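Long-range contacts in RTX toxin RtxA (Vibrio vulnificus MO6-24/O, PDB 6IMP), which probably serves as a virulence effector, the alpha/beta hydrolase domain described here presumably having a hydrolytic activity whose substrate is not established: residues D45-I50 with R136-S141; V70-E75 with R155-Y160; S117-H122 with E289-L294; I173-S178 with G200-R205; P208-A213 with K231-Q236. All blocks are in the same frame, centred on the assembly; numbering follows the deposited sequence.

From the N terminus, segments 45-50, 70-75 and 117-122 pass before any of these contacts closes. Interaction 1 is completed at 136-141 and interaction 2 at 155-160, and the two cross because their segments alternate. Both also cross interaction 3, which opens at 117-122 and ends only at 289-294, joining helix 112-124 to the last helix, 291-302. Within that long span, interaction 4 pairs two adjacent parallel strands, and interaction 5 follows it in series among the helices after strand 200-204. Interactions 3 and 4 touch through Ser-291 and Arg-205. Together the contacts tie an N-terminal helix, both flanks of the central sheet and a helical excursion into one alpha/beta body.

Interaction 1 (D45-I50 with R136-S141); sequences DARRKI and RGYGES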
# COMPACT_ATOMS: atom_id res chain seq x y z
N ASP A 45 16.95 3.76 -7.14
CA ASP A 45 16.67 4.84 -8.11
C ASP A 45 15.20 4.79 -8.54
O ASP A 45 14.46 5.76 -8.37
CB ASP A 45 17.61 4.75 -9.34
CG ASP A 45 19.00 5.34 -9.07
OD1 ASP A 45 19.13 6.28 -8.27
OD2 ASP A 45 19.98 4.86 -9.70
N ALA A 46 14.78 3.63 -9.04
CA ALA A 46 13.36 3.29 -9.25
C ALA A 46 12.43 3.59 -8.08
O ALA A 46 11.29 4.03 -8.28
CB ALA A 46 13.24 1.82 -9.59
N ARG A 47 12.87 3.26 -6.87
CA ARG A 47 12.06 3.40 -5.67
C ARG A 47 11.79 4.86 -5.34
O ARG A 47 10.73 5.20 -4.82
CB ARG A 47 12.76 2.75 -4.47
CG ARG A 47 12.76 1.23 -4.49
CD ARG A 47 12.81 0.68 -3.08
NE ARG A 47 13.89 1.27 -2.30
CZ ARG A 47 15.13 0.83 -2.27
NH1 ARG A 47 15.51 -0.21 -3.02
NH2 ARG A 47 16.02 1.45 -1.51
N ARG A 48 12.79 5.70 -5.60
CA ARG A 48 12.76 7.08 -5.17
C ARG A 48 12.33 8.04 -6.28
O ARG A 48 11.85 9.14 -5.99
CB ARG A 48 14.12 7.49 -4.59
CG ARG A 48 14.46 6.76 -3.29
CD ARG A 48 15.48 7.54 -2.48
NE ARG A 48 15.77 6.98 -1.15
CZ ARG A 48 14.99 7.12 -0.07
NH1 ARG A 48 13.82 7.74 -0.15
NH2 ARG A 48 15.38 6.61 1.09
N LYS A 49 12.46 7.61 -7.54
CA LYS A 49 12.20 8.47 -8.70
C LYS A 49 10.79 9.05 -8.72
O LYS A 49 9.81 8.35 -8.45
CB LYS A 49 12.45 7.70 -9.99
CG LYS A 49 12.19 8.50 -11.26
CD LYS A 49 12.83 7.82 -12.47
CE LYS A 49 12.85 8.71 -13.69
NZ LYS A 49 13.73 9.91 -13.51
N ILE A 50 10.71 10.34 -9.03
CA ILE A 50 9.44 11.02 -9.27
C ILE A 50 9.52 11.75 -10.61
O ILE A 50 10.24 12.74 -10.76
CB ILE A 50 9.09 12.00 -8.13
CG1 ILE A 50 8.88 11.22 -6.82
CG2 ILE A 50 7.82 12.77 -8.45
CD1 ILE A 50 8.86 12.09 -5.58
N ARG A 136 9.25 3.72 4.11
CA ARG A 136 10.70 3.89 4.17
C ARG A 136 11.40 3.35 2.91
O ARG A 136 11.11 2.24 2.46
CB ARG A 136 11.29 3.20 5.39
CG ARG A 136 11.26 1.69 5.31
CD ARG A 136 11.74 1.10 6.61
NE ARG A 136 10.80 1.35 7.69
CZ ARG A 136 11.04 1.06 8.97
NH1 ARG A 136 10.13 1.32 9.89
NH2 ARG A 136 12.19 0.48 9.31
N GLY A 137 12.31 4.15 2.35
CA GLY A 137 13.15 3.72 1.23
C GLY A 137 12.54 4.02 -0.12
O GLY A 137 13.16 3.76 -1.16
N TYR A 138 11.34 4.59 -0.10
CA TYR A 138 10.57 4.86 -1.29
C TYR A 138 10.33 6.34 -1.38
O TYR A 138 10.11 7.01 -0.37
CB TYR A 138 9.23 4.14 -1.21
CG TYR A 138 9.31 2.68 -1.59
CD1 TYR A 138 9.31 2.30 -2.92
CD2 TYR A 138 9.37 1.69 -0.61
CE1 TYR A 138 9.34 0.96 -3.28
CE2 TYR A 138 9.41 0.35 -0.96
CZ TYR A 138 9.40 -0.01 -2.30
OH TYR A 138 9.46 -1.34 -2.67
N GLY A 139 10.34 6.84 -2.62
CA GLY A 139 10.26 8.28 -2.90
C GLY A 139 11.30 9.09 -2.14
O GLY A 139 12.50 8.92 -2.36
N GLU A 140 10.83 9.95 -1.24
CA GLU A 140 11.71 10.84 -0.47
C GLU A 140 11.74 10.45 1.02
O GLU A 140 12.26 11.20 1.85
CB GLU A 140 11.26 12.30 -0.64
CG GLU A 140 12.02 13.09 -1.71
CD GLU A 140 11.73 14.59 -1.66
OE1 GLU A 140 10.57 14.98 -1.41
OE2 GLU A 140 12.68 15.39 -1.85
N SER A 141 11.21 9.28 1.36
CA SER A 141 11.17 8.84 2.75
C SER A 141 12.51 8.24 3.13
O SER A 141 13.18 7.63 2.29
CB SER A 141 10.05 7.82 2.97
OG SER A 141 8.78 8.41 2.75
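Arg-48 holds Ser-141 O end-on, with NH1 and NH2 both donating to that single carbonyl oxygen; the bond from NH2 to Ser-141 O measures 2.7 Å and lies in the carbonyl plane. NH1 of Arg-48 also donates to Gly-139 O at 2.8 Å, meeting this carbonyl from well above its plane. Both acceptors lie in the guanidinium plane, so the flat group lies edge-on to these two carbonyls, with Gly-137 over one of its faces. An extended chain (chi3 174°) lets the arginine reach that far. Arg-47 adds a bond from NE to Gly-137 O of 2.8 Å, while its NH1 goes to Gly-42 O. The backbone joins in where Gly-139 N gives its hydrogen to Arg-47 O, 2.8 Å away and nearly straight at 172°, taking up a carbonyl at the end of helix 44-48. Packing follows: Arg-47 CD sits over one face of the Tyr-138 ring, 3.7 Å from its centroid, as a CH-pi contact. Gly-139 is apt as the second residue of a type II' turn from Tyr-138 to Ser-141, and Gly-137, also at positive phi, leaves room beside both arginines. Further out, Tyr-138 OH bonds to Tyr-41 O and its ring meets His-106 edge-to-face. Ser-141 OG bonds to Thr-80 N, so the loop following strand 129-133 is fastened between helix 44-48 and strand 78-84.

Interaction 2 (V70-E75 with R155-Y160); sequences VTLKGE and RTMFNY
The hydroxyl of Tyr-160, which comes up against Val-70 CG2, is hydrogen-bonded to Lys-165 NZ, so the polar tip of an otherwise apolar contact has a partner. No hydrogen bond links strand 70-73 to helix 155-160; the two are held by side-chain packing. The tyrosine ring is the main platform. Leu-72 CD2 rests on one of its faces, 3.6 Å from the centroid, toward the CG and CD1 side, and Val-70 CG1 lies over the same ring nearer the hydroxyl end, 4.1 Å from the centroid. Both are CH-pi contacts, and they suit a strand whose alternate residues, Val-70 and Leu-72, point toward the helix while Thr-71 points away. Tyr-160 is swung out by a CG anti to its own N (chi1 170°), which lays the ring along the strand. The other branch of Leu-72, CD1, drops beside the helix backbone and reaches Met-157 CG at 4.2 Å. One turn before Tyr-160, Thr-156 turns its methyl to the strand: CG2 lies 3.8 Å from Leu-72 CB, a good use of a small, beta-branched residue where the chains come close. Around them, Thr-156 also touches Leu-79 and Met-157 touches Leu-131 and Val-133. The axes pass 8.8 Å apart at 114°, a helix laid across a sheet edge whose strand order, 1-2-4-3-5-6-7-8, is that of the alpha/beta hydrolase fold.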
# COMPACT_ATOMS: atom_id res chain seq x y z
N VAL A 70 3.37 16.55 2.90
CA VAL A 70 3.29 16.09 4.30
C VAL A 70 4.51 15.22 4.66
O VAL A 70 4.85 14.28 3.95
CB VAL A 70 1.95 15.34 4.56
CG1 VAL A 70 2.04 14.44 5.78
CG2 VAL A 70 0.81 16.34 4.74
N THR A 71 5.17 15.58 5.77
CA THR A 71 6.27 14.78 6.33
C THR A 71 5.86 14.28 7.71
O THR A 71 5.37 15.06 8.52
CB THR A 71 7.57 15.59 6.48
OG1 THR A 71 8.07 15.98 5.19
CG2 THR A 71 8.63 14.76 7.19
N LEU A 72 6.11 13.00 7.97
CA LEU A 72 5.70 12.36 9.22
C LEU A 72 6.94 11.86 9.97
O LEU A 72 7.97 11.58 9.35
CB LEU A 72 4.75 11.19 8.94
CG LEU A 72 3.53 11.44 8.03
CD1 LEU A 72 2.69 10.18 7.97
CD2 LEU A 72 2.68 12.61 8.52
N LYS A 73 6.83 11.75 11.30
CA LYS A 73 7.90 11.14 12.13
C LYS A 73 7.79 9.61 12.13
O LYS A 73 7.13 9.01 13.00
CB LYS A 73 7.87 11.66 13.57
CG LYS A 73 8.97 11.08 14.47
CD LYS A 73 8.53 10.83 15.91
CE LYS A 73 8.20 12.12 16.63
NZ LYS A 73 8.52 12.06 18.08
N GLY A 74 8.46 8.99 11.18
CA GLY A 74 8.57 7.53 11.16
C GLY A 74 9.49 7.04 12.26
O GLY A 74 10.22 7.82 12.87
N GLU A 75 9.46 5.74 12.50
CA GLU A 75 10.29 5.13 13.54
C GLU A 75 11.78 5.01 13.15
O GLU A 75 12.64 4.95 14.03
CB GLU A 75 9.73 3.77 13.95
CG GLU A 75 10.48 3.13 15.11
CD GLU A 75 9.90 1.79 15.54
OE1 GLU A 75 9.00 1.28 14.83
OE2 GLU A 75 10.36 1.24 16.57
N ARG A 155 1.50 2.34 10.21
CA ARG A 155 0.83 2.75 11.43
C ARG A 155 1.08 4.22 11.71
O ARG A 155 0.20 4.92 12.23
CB ARG A 155 1.30 1.91 12.61
CG ARG A 155 1.50 0.44 12.29
CD ARG A 155 0.94 -0.43 13.39
NE ARG A 155 0.99 -1.85 13.07
CZ ARG A 155 1.73 -2.75 13.72
NH1 ARG A 155 2.55 -2.38 14.71
NH2 ARG A 155 1.67 -4.04 13.38
N THR A 156 2.28 4.67 11.40
CA THR A 156 2.59 6.09 11.41
C THR A 156 1.54 6.79 10.59
O THR A 156 0.85 7.69 11.07
CB THR A 156 3.96 6.37 10.81
OG1 THR A 156 4.96 5.69 11.57
CG2 THR A 156 4.26 7.87 10.79
N MET A 157 1.40 6.33 9.35
CA MET A 157 0.50 6.95 8.40
C MET A 157 -0.91 6.92 8.94
O MET A 157 -1.62 7.91 8.86
CB MET A 157 0.54 6.21 7.08
CG MET A 157 1.78 6.49 6.27
SD MET A 157 1.78 5.37 4.88
CE MET A 157 3.53 5.02 4.70
N PHE A 158 -1.32 5.79 9.49
CA PHE A 158 -2.62 5.73 10.14
C PHE A 158 -2.73 6.81 11.20
O PHE A 158 -3.58 7.68 11.12
CB PHE A 158 -2.86 4.37 10.79
CG PHE A 158 -4.29 4.17 11.22
CD1 PHE A 158 -5.32 4.29 10.29
CD2 PHE A 158 -4.60 3.88 12.53
CE1 PHE A 158 -6.64 4.10 10.66
CE2 PHE A 158 -5.92 3.69 12.91
CZ PHE A 158 -6.94 3.81 11.98
N ASN A 159 -1.82 6.77 12.17
CA ASN A 159 -1.88 7.67 13.31
C ASN A 159 -1.94 9.12 12.87
O ASN A 159 -2.68 9.90 13.45
CB ASN A 159 -0.69 7.44 14.25
CG ASN A 159 -0.81 6.15 15.04
OD1 ASN A 159 -1.89 5.79 15.52
ND2 ASN A 159 0.30 5.45 15.18
N TYR A 160 -1.23 9.46 11.79
CA TYR A 160 -1.30 10.83 11.24
C TYR A 160 -2.72 11.26 10.86
O TYR A 160 -3.10 12.43 11.03
CB TYR A 160 -0.37 10.98 10.02
CG TYR A 160 -0.58 12.28 9.28
CD1 TYR A 160 -0.26 13.49 9.87
CD2 TYR A 160 -1.12 12.29 8.00
CE1 TYR A 160 -0.47 14.69 9.21
CE2 TYR A 160 -1.31 13.49 7.32
CZ TYR A 160 -0.99 14.69 7.93
OH TYR A 160 -1.17 15.89 7.27

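Interaction 3 (S117-H122 with E289-L294); sequences SEIRNH and EASNRL
The His-122 ring meets Asn-292 with its edge: OD1 of the amide lies near the ring plane beside NE2, and the ring and amide planes are 45° apart. A hydrogen bond from NE2 to OD1 is likely, but the modelled separation is too short to be trusted. The contact belongs to an alpha/beta hydrolase fold, in which helix 112-124 and the start of the last helix, 291-302, pack side by side against the sheet. The second flat pair, the Glu-118 carboxylate and the Asn-292 amide, stand almost perpendicular, at 83°. Glu-118 reaches the first turn of helix 291-302, where its OE1 takes a weak bond from Asn-292 N at 3.3 Å; an acid suits this place, because the helix start would probably favour a negative charge. Ala-290, at the N-cap position, has only a methyl and no side-chain acceptor for the N-H groups of the first turn. Beside these polar groups, Ile-119 CG1 packs on Ser-291 CB at 3.7 Å, and the same isoleucine touches Met-295. Ser-291 OG is turned to Arg-205, to which it is hydrogen-bonded. A water donates to Glu-118 OE1 at 2.7 Å and, weakly, to Glu-289 O at 3.5 Å.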
# COMPACT_ATOMS: atom_id res chain seq x y z
N SER A 117 -0.71 8.53 -8.77
CA SER A 117 -1.05 9.58 -9.73
C SER A 117 -2.24 9.20 -10.59
O SER A 117 -3.19 9.97 -10.74
CB SER A 117 0.15 9.91 -10.61
OG SER A 117 0.41 8.88 -11.53
N GLU A 118 -2.22 7.98 -11.11
CA GLU A 118 -3.37 7.43 -11.81
C GLU A 118 -4.57 7.14 -10.88
O GLU A 118 -5.66 6.90 -11.37
CB GLU A 118 -2.96 6.15 -12.56
CG GLU A 118 -2.02 6.36 -13.75
CD GLU A 118 -1.52 5.04 -14.35
OE1 GLU A 118 -2.36 4.20 -14.78
OE2 GLU A 118 -0.29 4.84 -14.39
N ILE A 119 -4.36 7.13 -9.56
CA ILE A 119 -5.41 6.70 -8.60
C ILE A 119 -6.10 7.85 -7.84
O ILE A 119 -7.29 7.75 -7.52
CB ILE A 119 -4.87 5.65 -7.57
CG1 ILE A 119 -4.32 4.42 -8.31
CG2 ILE A 119 -5.96 5.21 -6.60
CD1 ILE A 119 -3.53 3.44 -7.45
N ARG A 120 -5.36 8.91 -7.52
CA ARG A 120 -5.89 9.91 -6.58
C ARG A 120 -7.10 10.65 -7.16
O ARG A 120 -8.12 10.83 -6.47
CB ARG A 120 -4.80 10.88 -6.12
CG ARG A 120 -4.21 11.78 -7.20
CD ARG A 120 -2.99 12.53 -6.67
NE ARG A 120 -1.96 12.64 -7.71
CZ ARG A 120 -1.64 13.75 -8.37
NH1 ARG A 120 -2.25 14.92 -8.08
NH2 ARG A 120 -0.70 13.71 -9.32
N ASN A 121 -7.01 11.01 -8.43
CA ASN A 121 -8.05 11.77 -9.11
C ASN A 121 -9.42 11.12 -8.91
O ASN A 121 -10.37 11.79 -8.52
CB ASN A 121 -7.73 11.87 -10.61
CG ASN A 121 -8.40 13.06 -11.26
OD1 ASN A 121 -8.55 14.11 -10.64
ND2 ASN A 121 -8.78 12.91 -12.52
N HIS A 122 -9.48 9.81 -9.13
CA HIS A 122 -10.75 9.07 -9.12
C HIS A 122 -11.48 9.18 -7.78
O HIS A 122 -12.71 9.20 -7.75
CB HIS A 122 -10.52 7.59 -9.48
CG HIS A 122 -10.00 7.37 -10.88
ND1 HIS A 122 -10.83 7.23 -11.97
CD2 HIS A 122 -8.74 7.18 -11.34
CE1 HIS A 122 -10.10 7.00 -13.05
NE2 HIS A 122 -8.83 6.96 -12.69
N GLU A 289 -0.77 -3.19 -13.74
CA GLU A 289 -0.36 -1.78 -13.61
C GLU A 289 -1.39 -0.79 -14.16
O GLU A 289 -1.17 0.43 -14.12
CB GLU A 289 0.98 -1.56 -14.32
CG GLU A 289 2.10 -2.45 -13.83
CD GLU A 289 3.46 -2.05 -14.37
OE1 GLU A 289 4.02 -1.04 -13.87
OE2 GLU A 289 3.97 -2.75 -15.26
N ALA A 290 -2.53 -1.28 -14.64
CA ALA A 290 -3.52 -0.42 -15.29
C ALA A 290 -4.43 0.26 -14.27
O ALA A 290 -5.63 -0.01 -14.21
CB ALA A 290 -4.33 -1.21 -16.30
N SER A 291 -3.85 1.16 -13.48
CA SER A 291 -4.53 1.68 -12.29
C SER A 291 -5.69 2.60 -12.68
O SER A 291 -6.79 2.51 -12.13
CB SER A 291 -3.54 2.45 -11.40
OG SER A 291 -2.69 1.56 -10.69
N ASN A 292 -5.42 3.49 -13.63
CA ASN A 292 -6.40 4.46 -14.05
C ASN A 292 -7.61 3.76 -14.66
O ASN A 292 -8.74 3.97 -14.22
CB ASN A 292 -5.80 5.42 -15.06
CG ASN A 292 -6.77 6.48 -15.48
OD1 ASN A 292 -7.57 6.96 -14.66
ND2 ASN A 292 -6.74 6.84 -16.75
N ARG A 293 -7.34 2.93 -15.66
CA ARG A 293 -8.39 2.11 -16.31
C ARG A 293 -9.23 1.33 -15.27
O ARG A 293 -10.46 1.33 -15.33
CB ARG A 293 -7.77 1.14 -17.35
CG ARG A 293 -7.43 1.75 -18.73
CD ARG A 293 -8.51 1.49 -19.80
NE ARG A 293 -8.57 0.09 -20.26
CZ ARG A 293 -9.48 -0.41 -21.11
NH1 ARG A 293 -10.48 -1.17 -20.65
NH2 ARG A 293 -9.41 -0.15 -22.42
N LEU A 294 -8.56 0.73 -14.28
CA LEU A 294 -9.24 -0.03 -13.23
C LEU A 294 -10.07 0.87 -12.30
O LEU A 294 -11.23 0.57 -12.00
CB LEU A 294 -8.24 -0.85 -12.42
CG LEU A 294 -8.77 -1.59 -11.18
CD1 LEU A 294 -8.18 -2.98 -11.07
CD2 LEU A 294 -8.48 -0.81 -9.91
O HOH W 1 -2.10 2.44 -16.81

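Interaction 4 (I173-S178 with G200-R205); sequences IIHGYS and GLLLDR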
# COMPACT_ATOMS: atom_id res chain seq x y z
N ILE A 173 -10.84 4.32 4.74
CA ILE A 173 -10.55 3.01 4.16
C ILE A 173 -9.08 2.86 3.80
O ILE A 173 -8.34 3.84 3.64
CB ILE A 173 -11.42 2.69 2.93
CG1 ILE A 173 -11.37 3.85 1.92
CG2 ILE A 173 -12.85 2.39 3.36
CD1 ILE A 173 -11.91 3.50 0.54
N ILE A 174 -8.67 1.60 3.68
CA ILE A 174 -7.29 1.28 3.40
C ILE A 174 -7.24 0.71 2.01
O ILE A 174 -7.77 -0.36 1.74
CB ILE A 174 -6.68 0.32 4.46
CG1 ILE A 174 -6.88 0.91 5.87
CG2 ILE A 174 -5.19 0.14 4.21
CD1 ILE A 174 -6.58 -0.05 7.01
N HIS A 175 -6.69 1.51 1.10
CA HIS A 175 -6.46 1.09 -0.27
C HIS A 175 -5.07 0.51 -0.31
O HIS A 175 -4.08 1.25 -0.32
CB HIS A 175 -6.58 2.28 -1.22
CG HIS A 175 -6.55 1.91 -2.67
ND1 HIS A 175 -7.11 2.70 -3.66
CD2 HIS A 175 -6.03 0.83 -3.31
CE1 HIS A 175 -6.94 2.12 -4.83
NE2 HIS A 175 -6.28 0.99 -4.65
N GLY A 176 -4.99 -0.81 -0.30
CA GLY A 176 -3.70 -1.50 -0.37
C GLY A 176 -3.47 -2.06 -1.76
O GLY A 176 -4.04 -3.10 -2.12
N TYR A 177 -2.66 -1.36 -2.55
CA TYR A 177 -2.31 -1.82 -3.90
C TYR A 177 -1.18 -2.81 -3.67
O TYR A 177 -0.33 -2.60 -2.80
CB TYR A 177 -2.07 -0.61 -4.82
CG TYR A 177 -1.42 -0.92 -6.17
CD1 TYR A 177 -2.06 -1.73 -7.11
CD2 TYR A 177 -0.24 -0.31 -6.55
CE1 TYR A 177 -1.47 -2.01 -8.33
CE2 TYR A 177 0.34 -0.57 -7.77
CZ TYR A 177 -0.28 -1.43 -8.66
OH TYR A 177 0.30 -1.67 -9.87
N SER A 178 -1.20 -3.91 -4.42
CA SER A 178 -0.03 -4.75 -4.73
C SER A 178 0.65 -5.19 -3.42
O SER A 178 -0.05 -5.71 -2.55
CB SER A 178 0.91 -3.98 -5.67
OG SER A 178 1.78 -4.87 -6.33
N GLY A 200 -13.27 0.16 6.14
CA GLY A 200 -13.07 -1.03 5.32
C GLY A 200 -11.74 -1.11 4.61
O GLY A 200 -11.02 -0.12 4.48
N LEU A 201 -11.44 -2.31 4.14
CA LEU A 201 -10.17 -2.60 3.49
C LEU A 201 -10.41 -2.91 2.03
O LEU A 201 -11.19 -3.80 1.71
CB LEU A 201 -9.51 -3.81 4.15
CG LEU A 201 -8.39 -4.47 3.34
CD1 LEU A 201 -7.22 -3.51 3.17
CD2 LEU A 201 -7.94 -5.77 3.99
N LEU A 202 -9.69 -2.22 1.15
CA LEU A 202 -9.58 -2.64 -0.26
C LEU A 202 -8.23 -3.25 -0.52
O LEU A 202 -7.22 -2.55 -0.51
CB LEU A 202 -9.81 -1.45 -1.21
CG LEU A 202 -9.30 -1.64 -2.65
CD1 LEU A 202 -9.99 -2.80 -3.33
CD2 LEU A 202 -9.45 -0.37 -3.47
N LEU A 203 -8.22 -4.55 -0.81
CA LEU A 203 -7.06 -5.21 -1.38
C LEU A 203 -7.05 -5.03 -2.90
O LEU A 203 -7.65 -5.81 -3.64
CB LEU A 203 -7.07 -6.71 -1.02
CG LEU A 203 -7.04 -7.06 0.49
CD1 LEU A 203 -7.32 -8.54 0.71
CD2 LEU A 203 -5.72 -6.67 1.14
N ASP A 204 -6.38 -3.98 -3.36
CA ASP A 204 -6.33 -3.63 -4.79
C ASP A 204 -5.23 -4.42 -5.47
O ASP A 204 -4.06 -4.11 -5.31
CB ASP A 204 -6.09 -2.11 -4.96
CG ASP A 204 -5.95 -1.67 -6.43
OD1 ASP A 204 -6.24 -2.48 -7.34
OD2 ASP A 204 -5.55 -0.49 -6.67
N ARG A 205 -5.60 -5.43 -6.25
CA ARG A 205 -4.61 -6.20 -7.04
C ARG A 205 -3.45 -6.65 -6.14
O ARG A 205 -2.28 -6.41 -6.46
CB ARG A 205 -4.08 -5.38 -8.21
CG ARG A 205 -5.14 -4.93 -9.20
CD ARG A 205 -4.63 -3.82 -10.13
NE ARG A 205 -4.69 -2.50 -9.51
CZ ARG A 205 -4.17 -1.38 -10.02
NH1 ARG A 205 -3.56 -1.39 -11.19
NH2 ARG A 205 -4.25 -0.24 -9.33
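Backbone bonds come first: Ile-174 N to Gly-200 O, Leu-202 N to Ile-174 O, Gly-176 N to Leu-202 O, Asp-204 N to Gly-176 O and Ser-178 N to Asp-204 O join two parallel strands, whose axes run 4.7 Å apart. Among charged and polar side chains, Asp-204 is the hub. His-175 NE2 donates to its OD2 at 2.6 Å, nearly straight at 172°, on the anti side. Arg-205 grips the carboxylate side-on from the syn side, NE to OD1 at 2.7 Å and NH2 to OD2 at 3.0 Å, as a salt bridge. NE2 and NH2 approach OD2 from opposite faces of the carboxylate plane; with NE on OD1, the three bonds would limit the carboxylate's rotation. In the packing, Leu-202 CD2 sits over the centre of the His-175 ring, 3.6 Å from its centroid, and Tyr-177 CE1 lies over the Arg-205 guanidinium with the planes 40° apart. Gly-176 and Ser-178 fit the pattern of a nucleophile elbow, with Ser-178 at the positive phi (55°) of that strained turn; Ser-178 OG is hydrogen-bonded to His-288 NE2, consistent with a serine hydrolase site. The pair forms a beta-alpha-beta unit with helix 180-192, flanked in the sheet by strands 101-105 and 252-256, while helix 291-302 covers the side of His-175 and Asp-204.

Interaction 5 (P208-A213 with K231-Q236); sequences PSMTKA and KAVNGQ
Thr-211 leads with its methyl: CG2 lies 3.6 Å from Val-233 CG1 and equally far from Asn-234 OD1, pressed against the backbone where these two residues join. Met-210 CG adds a looser apolar touch to Val-233 CG1 at 4.1 Å. The one hydrogen bond across the contact runs from Met-210 N to Gln-236 O, 3.2 Å long and nearly straight at 171°, and uses an N-H of the first helical turn that has no earlier carbonyl to bind. What aims the threonine is its first torsion (chi1 71°): OG1 stands between N and the carbonyl carbon, within 3.0 Å of Ser-209 OG in a hydrogen bond, and CG2 is thereby left facing the partner. Ser-209 is well placed, since a serine at the N-cap is common before a helix. On the other side, a type II turn from Val-233 to Gln-236 presents the acceptor; its third residue, Gly-235, takes the positive phi for which a glycine is best suited. This helical excursion between strands 200-204 and 252-256 occupies the point where many alpha/beta hydrolases carry a lid. Gln-236 NE2 bonds to Glu-147 at the start of helix 147-164, and Pro-208 and Lys-212 lean on helix 260-274, the lysine through a salt bridge to Glu-264.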
# COMPACT_ATOMS: atom_id res chain seq x y z
N PRO A 208 -0.42 -11.68 -2.79
CA PRO A 208 -1.00 -12.50 -1.73
C PRO A 208 0.04 -12.99 -0.78
O PRO A 208 -0.25 -13.29 0.36
CB PRO A 208 -1.57 -13.68 -2.50
CG PRO A 208 -0.60 -13.86 -3.62
CD PRO A 208 -0.25 -12.45 -4.04
N SER A 209 1.26 -13.08 -1.30
CA SER A 209 2.43 -13.48 -0.56
C SER A 209 3.59 -13.09 -1.46
O SER A 209 3.45 -13.06 -2.68
CB SER A 209 2.42 -15.00 -0.29
OG SER A 209 2.93 -15.74 -1.39
N MET A 210 4.72 -12.78 -0.88
CA MET A 210 5.88 -12.47 -1.69
C MET A 210 6.36 -13.65 -2.53
O MET A 210 6.85 -13.47 -3.64
CB MET A 210 7.00 -12.01 -0.78
CG MET A 210 8.31 -11.77 -1.51
SD MET A 210 8.20 -10.31 -2.52
CE MET A 210 8.21 -9.06 -1.24
N THR A 211 6.21 -14.85 -1.99
CA THR A 211 6.71 -16.06 -2.66
C THR A 211 5.92 -16.23 -3.97
O THR A 211 6.49 -16.37 -5.06
CB THR A 211 6.56 -17.32 -1.77
OG1 THR A 211 5.18 -17.67 -1.64
CG2 THR A 211 7.13 -17.06 -0.37
N LYS A 212 4.61 -16.10 -3.84
CA LYS A 212 3.68 -16.25 -4.95
C LYS A 212 3.77 -15.09 -5.93
O LYS A 212 3.47 -15.24 -7.12
CB LYS A 212 2.26 -16.41 -4.41
CG LYS A 212 2.06 -17.76 -3.73
CD LYS A 212 0.73 -17.86 -2.98
CE LYS A 212 -0.05 -19.11 -3.36
NZ LYS A 212 -1.49 -18.80 -3.60
N ALA A 213 4.23 -13.94 -5.44
CA ALA A 213 4.55 -12.82 -6.30
C ALA A 213 5.85 -13.06 -7.06
O ALA A 213 5.95 -12.73 -8.25
CB ALA A 213 4.64 -11.55 -5.48
N LYS A 231 11.08 -20.11 -1.66
CA LYS A 231 10.90 -20.83 -0.39
C LYS A 231 11.48 -20.06 0.79
O LYS A 231 10.86 -19.99 1.85
CB LYS A 231 11.54 -22.23 -0.45
CG LYS A 231 10.61 -23.34 -0.94
CD LYS A 231 10.08 -24.21 0.21
CE LYS A 231 9.24 -25.37 -0.30
NZ LYS A 231 7.90 -24.93 -0.76
N ALA A 232 12.65 -19.46 0.59
CA ALA A 232 13.39 -18.83 1.69
C ALA A 232 12.59 -17.74 2.37
O ALA A 232 12.93 -17.30 3.47
CB ALA A 232 14.72 -18.27 1.20
N VAL A 233 11.51 -17.32 1.72
CA VAL A 233 10.83 -16.07 2.04
C VAL A 233 9.32 -16.29 2.31
O VAL A 233 8.56 -15.32 2.46
CB VAL A 233 11.13 -15.03 0.92
CG1 VAL A 233 10.20 -15.17 -0.27
CG2 VAL A 233 11.13 -13.63 1.48
N ASN A 234 8.92 -17.56 2.43
CA ASN A 234 7.61 -17.95 2.95
C ASN A 234 7.24 -17.18 4.22
O ASN A 234 8.09 -16.92 5.06
CB ASN A 234 7.60 -19.46 3.27
CG ASN A 234 7.02 -20.30 2.15
OD1 ASN A 234 7.54 -20.32 1.03
ND2 ASN A 234 5.94 -21.03 2.45
N GLY A 235 5.96 -16.83 4.34
CA GLY A 235 5.45 -16.10 5.52
C GLY A 235 5.68 -14.59 5.50
O GLY A 235 5.30 -13.89 6.44
N GLN A 236 6.33 -14.09 4.45
CA GLN A 236 6.52 -12.66 4.27
C GLN A 236 5.44 -12.05 3.38
O GLN A 236 5.18 -12.52 2.25
CB GLN A 236 7.91 -12.37 3.70
CG GLN A 236 9.04 -12.94 4.55
CD GLN A 236 10.30 -12.10 4.52
OE1 GLN A 236 11.40 -12.62 4.32
NE2 GLN A 236 10.17 -10.79 4.77